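Side-chain contacts in amide synthase (Vibrio cholerae, PDB 1L5A), which is a nonribosomal peptide synthetase condensation enzyme that probably forms an amide bond in the biosynthesis of vibriobactin: residues L38-H43 with Q146-G151; H221-L226 with P235-A240; C242-E247 with P398-Q403. All blocks are in the same frame, centred on the assembly; numbering follows the deposited sequence.

Contact 1 of 3, residues L38-H43 with Q146-G151; sequences LLRALH and QSLLSG
L148 reaches from helix 131-150 to R40 and A41 of helix 35-47 in a small helix-helix contact without polar bonds, at the periphery of the N-terminal half of the condensation fold. The helices come nearest at A41 and L148, whose CA atoms are 7.4 Å apart. One methyl, L148 CD1, does most of the touching: L148 CD1 lies 3.6 Å from R40 CG and 4.0 Å from A41 CB. The same methyl also meets the backbone of helix 35-47, with L148 CD1 3.6 Å from A41 N.

R40 offers its aliphatic root and not its charge. Its CG stands anti to the backbone N (chi1 173°), and a bend at chi2 (70°) then carries the rest of the chain onward, crossing the leucine side chain at about a right angle. A41 also packs on L141 and H144, so the seam continues along helix 131-150. Just past L148, helix 131-150 gives way to a Schellman motif at G151, and S150 OG hydrogen-bonds back to Q146 O at 3.0 Å.

No hydrogen bond or salt bridge joins the two segments. The chemistry is therefore van der Waals contact of a leucine methyl with the arginine's aliphatic root, the alanine methyl and the backbone, an undirected cohesion that depends on fit and sets no polar register between the segments.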
loop_
_atom_site.group_PDB
_atom_site.type_symbol
_atom_site.label_atom_id
_atom_site.label_comp_id
_atom_site.label_asym_id
_atom_site.label_seq_id
_atom_site.Cartn_x
_atom_site.Cartn_y
_atom_site.Cartn_z
ATOM N N LEU A 38 16.744 -13.680 -35.051
ATOM C CA LEU A 38 16.144 -12.357 -34.842
ATOM C C LEU A 38 14.660 -12.468 -35.154
ATOM O O LEU A 38 13.820 -11.972 -34.403
ATOM C CB LEU A 38 16.797 -11.309 -35.753
ATOM C CG LEU A 38 16.443 -9.809 -35.705
ATOM C CD1 LEU A 38 15.085 -9.598 -36.289
ATOM C CD2 LEU A 38 16.502 -9.271 -34.284
ATOM N N LEU A 39 14.339 -13.141 -36.251
ATOM C CA LEU A 39 12.949 -13.318 -36.644
ATOM C C LEU A 39 12.155 -14.060 -35.573
ATOM O O LEU A 39 11.016 -13.693 -35.272
ATOM C CB LEU A 39 12.850 -14.075 -37.974
ATOM C CG LEU A 39 13.298 -13.397 -39.274
ATOM C CD1 LEU A 39 12.922 -14.293 -40.430
ATOM C CD2 LEU A 39 12.624 -12.049 -39.450
ATOM N N ARG A 40 12.746 -15.110 -35.009
ATOM C CA ARG A 40 12.095 -15.885 -33.960
ATOM C C ARG A 40 11.916 -14.952 -32.761
ATOM O O ARG A 40 10.840 -14.879 -32.159
ATOM C CB ARG A 40 12.983 -17.063 -33.566
ATOM C CG ARG A 40 12.497 -17.852 -32.369
ATOM C CD ARG A 40 11.241 -18.629 -32.687
ATOM N NE ARG A 40 10.844 -19.507 -31.586
ATOM C CZ ARG A 40 9.643 -20.063 -31.484
ATOM N NH1 ARG A 40 8.721 -19.831 -32.416
ATOM N NH2 ARG A 40 9.361 -20.844 -30.458
ATOM N N ALA A 41 12.996 -14.256 -32.411
ATOM C CA ALA A 41 12.959 -13.306 -31.305
ATOM C C ALA A 41 11.817 -12.308 -31.484
ATOM O O ALA A 41 11.063 -12.072 -30.535
ATOM C CB ALA A 41 14.279 -12.564 -31.200
ATOM N N LEU A 42 11.674 -11.732 -32.689
ATOM C CA LEU A 42 10.606 -10.761 -32.912
ATOM C C LEU A 42 9.243 -11.428 -32.787
ATOM O O LEU A 42 8.336 -10.867 -32.186
ATOM C CB LEU A 42 10.757 -10.074 -34.278
ATOM C CG LEU A 42 9.648 -9.116 -34.749
ATOM C CD1 LEU A 42 9.546 -7.918 -33.843
ATOM C CD2 LEU A 42 9.947 -8.656 -36.141
ATOM N N HIS A 43 9.102 -12.631 -33.344
ATOM C CA HIS A 43 7.852 -13.398 -33.269
ATOM C C HIS A 43 7.506 -13.708 -31.807
ATOM O O HIS A 43 6.334 -13.705 -31.411
ATOM C CB HIS A 43 7.997 -14.714 -34.025
ATOM C CG HIS A 43 6.899 -15.690 -33.745
ATOM N ND1 HIS A 43 5.734 -15.733 -34.479
ATOM C CD2 HIS A 43 6.775 -16.639 -32.787
ATOM C CE1 HIS A 43 4.939 -16.668 -33.987
ATOM N NE2 HIS A 43 5.546 -17.230 -32.958
ATOM N N GLN A 146 19.096 -12.507 -27.396
ATOM C CA GLN A 146 20.244 -12.948 -26.623
ATOM C C GLN A 146 20.043 -14.364 -26.110
ATOM O O GLN A 146 20.978 -15.149 -26.096
ATOM C CB GLN A 146 20.481 -12.000 -25.449
ATOM C CG GLN A 146 21.621 -12.379 -24.510
ATOM C CD GLN A 146 22.925 -12.662 -25.233
ATOM O OE1 GLN A 146 23.310 -11.944 -26.159
ATOM N NE2 GLN A 146 23.618 -13.710 -24.803
ATOM N N SER A 147 18.823 -14.683 -25.691
ATOM C CA SER A 147 18.530 -16.003 -25.179
ATOM C C SER A 147 18.690 -17.009 -26.287
ATOM O O SER A 147 19.325 -18.038 -26.096
ATOM C CB SER A 147 17.105 -16.093 -24.627
ATOM O OG SER A 147 17.008 -15.511 -23.342
ATOM N N LEU A 148 18.132 -16.715 -27.451
ATOM C CA LEU A 148 18.232 -17.657 -28.546
ATOM C C LEU A 148 19.675 -17.861 -28.961
ATOM O O LEU A 148 20.108 -18.983 -29.203
ATOM C CB LEU A 148 17.399 -17.178 -29.726
ATOM C CG LEU A 148 15.900 -17.277 -29.408
ATOM C CD1 LEU A 148 15.054 -16.380 -30.358
ATOM C CD2 LEU A 148 15.487 -18.742 -29.494
ATOM N N LEU A 149 20.430 -16.772 -29.022
ATOM C CA LEU A 149 21.820 -16.842 -29.440
ATOM C C LEU A 149 22.676 -17.610 -28.446
ATOM O O LEU A 149 23.521 -18.406 -28.838
ATOM C CB LEU A 149 22.378 -15.433 -29.618
ATOM C CG LEU A 149 23.713 -15.252 -30.343
ATOM C CD1 LEU A 149 23.557 -15.578 -31.835
ATOM C CD2 LEU A 149 24.180 -13.802 -30.170
ATOM N N SER A 150 22.456 -17.377 -27.159
ATOM C CA SER A 150 23.248 -18.041 -26.129
ATOM C C SER A 150 22.658 -19.365 -25.677
ATOM O O SER A 150 23.183 -20.001 -24.761
ATOM C CB SER A 150 23.411 -17.136 -24.908
ATOM O OG SER A 150 22.210 -17.083 -24.168
ATOM N N GLY A 151 21.564 -19.769 -26.311
ATOM C CA GLY A 151 20.932 -21.025 -25.963
ATOM C C GLY A 151 20.436 -21.154 -24.529
ATOM O O GLY A 151 20.411 -22.254 -23.977
#

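Contact 2 of 3, residues H221-L226 with P235-A240; sequences HLLLKL and PDALVA
L223 and L238 meet branch to branch between helices 217-229 and 234-249, with A237 alongside, in a buried hydrophobic contact that illustrates how two leucines can interlock when their side chains run at about a right angle to each other. The main contact is made by one methyl. L238 CD2 faces the isopropyl group of L223 from the side away from its CB, lying 3.5 Å from L223 CD2, 3.6 Å from L223 CG and 3.7 Å from L223 CD1. The three separations are so alike that the methyl is set against the whole branch and not against one prong of it. L223 CD2 has a second partner, the methyl of A237, at 4.1 Å from A237 CB.

Different first torsions bring the groups together. In L223, CG stands roughly anti to the backbone N (chi1 -152°), carrying the branch across to the other helix although its CB does not point straight there. The second torsion (-142°) departs from the usual staggered values, a detail on which little should rest at 2.55 Å resolution. L238 instead has CG anti to its carbonyl carbon (chi1 -69°), and its branch likewise comes closer than the start of its side chain suggests. A237 needs no such reach: its CB points toward the facing helix, at the place where the backbones are nearest, the CA atoms of L223 and A237 being 7.6 Å apart.

The same helices have further neighbours. L238 packs on I336 of strand 333-337 and L223 on P370 of a loop, while neighbouring residues meet other helices: A240 touches L295 and S298 of helix 291-307, and L222 and L226 contact L418 and L419 of helix 415-420.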
loop_
_atom_site.group_PDB
_atom_site.type_symbol
_atom_site.label_atom_id
_atom_site.label_comp_id
_atom_site.label_asym_id
_atom_site.label_seq_id
_atom_site.Cartn_x
_atom_site.Cartn_y
_atom_site.Cartn_z
ATOM N N HIS A 221 28.120 16.632 -16.236
ATOM C CA HIS A 221 28.701 16.271 -14.948
ATOM C C HIS A 221 28.005 17.108 -13.874
ATOM O O HIS A 221 27.605 16.585 -12.831
ATOM C CB HIS A 221 30.207 16.534 -14.945
ATOM N N LEU A 222 27.843 18.403 -14.142
ATOM C CA LEU A 222 27.180 19.311 -13.201
ATOM C C LEU A 222 25.731 18.888 -12.967
ATOM O O LEU A 222 25.232 18.911 -11.834
ATOM C CB LEU A 222 27.212 20.743 -13.742
ATOM C CG LEU A 222 26.392 21.789 -12.977
ATOM C CD1 LEU A 222 26.866 21.903 -11.540
ATOM C CD2 LEU A 222 26.524 23.130 -13.678
ATOM N N LEU A 223 25.069 18.502 -14.057
ATOM C CA LEU A 223 23.677 18.061 -14.032
ATOM C C LEU A 223 23.558 16.923 -13.027
ATOM O O LEU A 223 22.657 16.912 -12.178
ATOM C CB LEU A 223 23.262 17.555 -15.415
ATOM C CG LEU A 223 21.803 17.620 -15.877
ATOM C CD1 LEU A 223 21.530 16.356 -16.676
ATOM C CD2 LEU A 223 20.821 17.754 -14.715
ATOM N N LEU A 224 24.475 15.961 -13.134
ATOM C CA LEU A 224 24.471 14.826 -12.225
ATOM C C LEU A 224 24.677 15.331 -10.809
ATOM O O LEU A 224 23.812 15.119 -9.957
ATOM C CB LEU A 224 25.560 13.824 -12.606
ATOM C CG LEU A 224 25.230 13.007 -13.860
ATOM C CD1 LEU A 224 26.466 12.277 -14.372
ATOM C CD2 LEU A 224 24.121 12.022 -13.524
ATOM N N LYS A 225 25.794 16.016 -10.556
ATOM C CA LYS A 225 26.051 16.536 -9.213
ATOM C C LYS A 225 24.794 17.196 -8.678
ATOM O O LYS A 225 24.272 16.802 -7.633
ATOM C CB LYS A 225 27.196 17.551 -9.210
ATOM C CG LYS A 225 28.588 16.942 -9.074
ATOM C CD LYS A 225 28.946 16.094 -10.284
ATOM C CE LYS A 225 30.403 15.654 -10.259
ATOM N NZ LYS A 225 30.770 14.908 -11.500
ATOM N N LEU A 226 24.299 18.189 -9.406
ATOM C CA LEU A 226 23.095 18.897 -8.999
ATOM C C LEU A 226 21.982 17.934 -8.608
ATOM O O LEU A 226 21.308 18.131 -7.598
ATOM C CB LEU A 226 22.625 19.799 -10.132
ATOM C CG LEU A 226 23.423 21.086 -10.259
ATOM C CD1 LEU A 226 23.296 21.660 -11.653
ATOM C CD2 LEU A 226 22.911 22.061 -9.213
ATOM N N PRO A 235 16.626 13.263 -14.707
ATOM C CA PRO A 235 15.431 13.642 -15.472
ATOM C C PRO A 235 14.578 14.661 -14.679
ATOM O O PRO A 235 14.255 15.739 -15.181
ATOM C CB PRO A 235 14.717 12.308 -15.679
ATOM C CG PRO A 235 15.871 11.336 -15.778
ATOM C CD PRO A 235 16.781 11.796 -14.659
ATOM N N ASP A 236 14.222 14.319 -13.445
ATOM C CA ASP A 236 13.436 15.215 -12.600
ATOM C C ASP A 236 14.172 16.536 -12.401
ATOM O O ASP A 236 13.541 17.583 -12.223
ATOM C CB ASP A 236 13.193 14.598 -11.217
ATOM C CG ASP A 236 11.957 13.721 -11.165
ATOM O OD1 ASP A 236 11.211 13.653 -12.170
ATOM O OD2 ASP A 236 11.726 13.107 -10.097
ATOM N N ALA A 237 15.504 16.477 -12.414
ATOM C CA ALA A 237 16.325 17.671 -12.224
ATOM C C ALA A 237 16.177 18.615 -13.412
ATOM O O ALA A 237 16.053 19.828 -13.226
ATOM C CB ALA A 237 17.796 17.287 -12.042
ATOM N N LEU A 238 16.204 18.054 -14.623
ATOM C CA LEU A 238 16.061 18.847 -15.833
ATOM C C LEU A 238 14.673 19.485 -15.863
ATOM O O LEU A 238 14.510 20.600 -16.356
ATOM C CB LEU A 238 16.253 17.982 -17.087
ATOM C CG LEU A 238 17.652 17.433 -17.373
ATOM C CD1 LEU A 238 17.668 16.759 -18.728
ATOM C CD2 LEU A 238 18.671 18.561 -17.357
ATOM N N VAL A 239 13.675 18.779 -15.334
ATOM C CA VAL A 239 12.320 19.315 -15.326
ATOM C C VAL A 239 12.284 20.547 -14.446
ATOM O O VAL A 239 11.618 21.532 -14.773
ATOM C CB VAL A 239 11.302 18.279 -14.810
ATOM C CG1 VAL A 239 9.934 18.930 -14.599
ATOM C CG2 VAL A 239 11.180 17.143 -15.826
ATOM N N ALA A 240 13.024 20.484 -13.336
ATOM C CA ALA A 240 13.113 21.589 -12.386
ATOM C C ALA A 240 13.859 22.732 -13.054
ATOM O O ALA A 240 13.360 23.858 -13.091
ATOM C CB ALA A 240 13.849 21.137 -11.120
#

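Contact 3 of 3, residues C242-E247 with P398-Q403; sequences CALYLE and PRFFEQ
An offset edge-to-face aromatic pair, Y245 against F400, is a main element of the packing between helix 234-249 and helix 387-409 in the C-terminal half of the condensation fold. The edge of the Y245 ring is directed at the face of F400, with the ring centroids 5.4 Å apart and the planes inclined at 71°. A CH-pi contact accompanies it: Y245 CB stands 3.7 Å from the centroid of the F400 ring, only 10° off the ring normal. The phenylalanine ring thus lies flat against the root of the tyrosine, and its CE1 comes to 3.6 Å from Y245 CA.

In return, F400 CB approaches Y245 CD1 at 3.6 Å. Both aromatic side chains hold CG anti to the backbone N, for F400 at a chi1 of 176°, which sends its ring outward to the opposite helix. L244 closes in from another direction, at the edge of the F400 ring, where L244 CD2 is 4.3 Å from F400 CZ.

The polar end of the tyrosine is satisfied within helix 387-409, since Y245 OH hydrogen-bonds to H393 ND1, and the Y245 ring also stacks with F397. One tyrosine therefore meets residues on successive turns of helix 387-409, H393, F397 and F400, by ring contacts and by its hydroxyl, in an aromatic cluster at a helix-helix interface of the chloramphenicol acetyltransferase-like fold.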
loop_
_atom_site.group_PDB
_atom_site.type_symbol
_atom_site.label_atom_id
_atom_site.label_comp_id
_atom_site.label_asym_id
_atom_site.label_seq_id
_atom_site.Cartn_x
_atom_site.Cartn_y
_atom_site.Cartn_z
ATOM N N CYS A 242 14.351 23.221 -16.176
ATOM C CA CYS A 242 13.557 23.734 -17.274
ATOM C C CYS A 242 12.516 24.713 -16.747
ATOM O O CYS A 242 12.262 25.744 -17.365
ATOM C CB CYS A 242 12.866 22.594 -18.019
ATOM S SG CYS A 242 11.714 23.169 -19.284
ATOM N N ALA A 243 11.909 24.404 -15.606
ATOM C CA ALA A 243 10.907 25.313 -15.052
ATOM C C ALA A 243 11.559 26.617 -14.583
ATOM O O ALA A 243 10.968 27.692 -14.699
ATOM C CB ALA A 243 10.176 24.657 -13.903
ATOM N N LEU A 244 12.766 26.518 -14.036
ATOM C CA LEU A 244 13.487 27.704 -13.576
ATOM C C LEU A 244 13.683 28.606 -14.792
ATOM O O LEU A 244 13.408 29.808 -14.754
ATOM C CB LEU A 244 14.859 27.315 -13.007
ATOM C CG LEU A 244 15.730 28.461 -12.475
ATOM C CD1 LEU A 244 14.951 29.266 -11.430
ATOM C CD2 LEU A 244 17.014 27.900 -11.869
ATOM N N TYR A 245 14.161 27.995 -15.873
ATOM C CA TYR A 245 14.417 28.672 -17.140
ATOM C C TYR A 245 13.196 29.415 -17.667
ATOM O O TYR A 245 13.302 30.542 -18.139
ATOM C CB TYR A 245 14.885 27.645 -18.169
ATOM C CG TYR A 245 14.727 28.099 -19.590
ATOM C CD1 TYR A 245 15.559 29.079 -20.130
ATOM C CD2 TYR A 245 13.721 27.568 -20.394
ATOM C CE1 TYR A 245 15.385 29.521 -21.446
ATOM C CE2 TYR A 245 13.540 28.001 -21.704
ATOM C CZ TYR A 245 14.373 28.977 -22.224
ATOM O OH TYR A 245 14.178 29.405 -23.512
ATOM N N LEU A 246 12.040 28.776 -17.583
ATOM C CA LEU A 246 10.801 29.368 -18.052
ATOM C C LEU A 246 10.382 30.531 -17.178
ATOM O O LEU A 246 9.434 31.244 -17.500
ATOM C CB LEU A 246 9.685 28.316 -18.088
ATOM C CG LEU A 246 9.867 27.114 -19.035
ATOM C CD1 LEU A 246 8.740 26.109 -18.804
ATOM C CD2 LEU A 246 9.885 27.580 -20.493
ATOM N N GLU A 247 11.082 30.731 -16.071
ATOM C CA GLU A 247 10.735 31.832 -15.176
ATOM C C GLU A 247 11.009 33.152 -15.889
ATOM O O GLU A 247 10.240 34.099 -15.782
ATOM C CB GLU A 247 11.546 31.761 -13.878
ATOM C CG GLU A 247 10.992 32.641 -12.772
ATOM C CD GLU A 247 9.684 32.118 -12.202
ATOM O OE1 GLU A 247 8.823 31.658 -12.985
ATOM O OE2 GLU A 247 9.509 32.183 -10.967
ATOM N N PRO A 398 19.495 27.227 -24.826
ATOM C CA PRO A 398 20.902 26.804 -24.834
ATOM C C PRO A 398 21.807 27.727 -24.026
ATOM O O PRO A 398 22.712 27.270 -23.323
ATOM C CB PRO A 398 21.251 26.800 -26.317
ATOM C CG PRO A 398 19.958 26.345 -26.944
ATOM C CD PRO A 398 18.933 27.192 -26.188
ATOM N N ARG A 399 21.552 29.028 -24.126
ATOM C CA ARG A 399 22.341 30.013 -23.400
ATOM C C ARG A 399 22.158 29.754 -21.905
ATOM O O ARG A 399 23.126 29.806 -21.129
ATOM C CB ARG A 399 21.885 31.439 -23.768
ATOM N N PHE A 400 20.918 29.458 -21.515
ATOM C CA PHE A 400 20.594 29.173 -20.119
ATOM C C PHE A 400 21.557 28.143 -19.545
ATOM O O PHE A 400 22.017 28.287 -18.414
ATOM C CB PHE A 400 19.164 28.642 -19.991
ATOM C CG PHE A 400 18.790 28.234 -18.590
ATOM C CD1 PHE A 400 18.283 29.166 -17.691
ATOM C CD2 PHE A 400 18.970 26.914 -18.162
ATOM C CE1 PHE A 400 17.961 28.796 -16.380
ATOM C CE2 PHE A 400 18.654 26.532 -16.860
ATOM C CZ PHE A 400 18.148 27.479 -15.964
ATOM N N PHE A 401 21.857 27.106 -20.322
ATOM C CA PHE A 401 22.764 26.067 -19.861
ATOM C C PHE A 401 24.205 26.557 -19.863
ATOM O O PHE A 401 25.012 26.149 -19.023
ATOM C CB PHE A 401 22.628 24.804 -20.727
ATOM C CG PHE A 401 21.366 24.035 -20.473
ATOM C CD1 PHE A 401 20.397 23.914 -21.461
ATOM C CD2 PHE A 401 21.125 23.467 -19.224
ATOM C CE1 PHE A 401 19.198 23.243 -21.212
ATOM C CE2 PHE A 401 19.931 22.793 -18.962
ATOM C CZ PHE A 401 18.965 22.682 -19.957
ATOM N N GLU A 402 24.529 27.437 -20.806
ATOM C CA GLU A 402 25.874 27.989 -20.891
ATOM C C GLU A 402 26.168 28.810 -19.636
ATOM O O GLU A 402 27.284 28.777 -19.111
ATOM C CB GLU A 402 26.004 28.859 -22.138
ATOM C CG GLU A 402 26.289 28.081 -23.410
ATOM C CD GLU A 402 26.131 28.938 -24.653
ATOM O OE1 GLU A 402 26.304 30.172 -24.546
ATOM O OE2 GLU A 402 25.842 28.377 -25.734
ATOM N N GLN A 403 25.158 29.536 -19.160
ATOM C CA GLN A 403 25.285 30.352 -17.957
ATOM C C GLN A 403 25.497 29.495 -16.726
ATOM O O GLN A 403 26.487 29.645 -16.025
ATOM C CB GLN A 403 24.028 31.179 -17.720
ATOM C CG GLN A 403 23.990 32.526 -18.394
ATOM C CD GLN A 403 22.747 33.297 -17.999
ATOM O OE1 GLN A 403 22.368 33.315 -16.824
ATOM N NE2 GLN A 403 22.107 33.944 -18.973
#

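Overall arrangement
Contacts 2 and 3 form a neighbouring pair and contact 1 stands apart. Helix 234-249 serves both members of the pair, meeting helix 217-229 through its first turns and helix 387-409 further along, and their centres are 12 Å apart. Contact 1 is about 37 Å from contact 2 and 45 Å from contact 3, centre to centre, with contacts 1 and 3 on opposite sides of the chain's centre. This division follows the two acetyltransferase-like halves of condensation domains, between which the active site of the family lies. The family's HHxxxDG motif falls where strand 117-125 leads into helix 131-150, whereas contact 1 uses the far end of that helix.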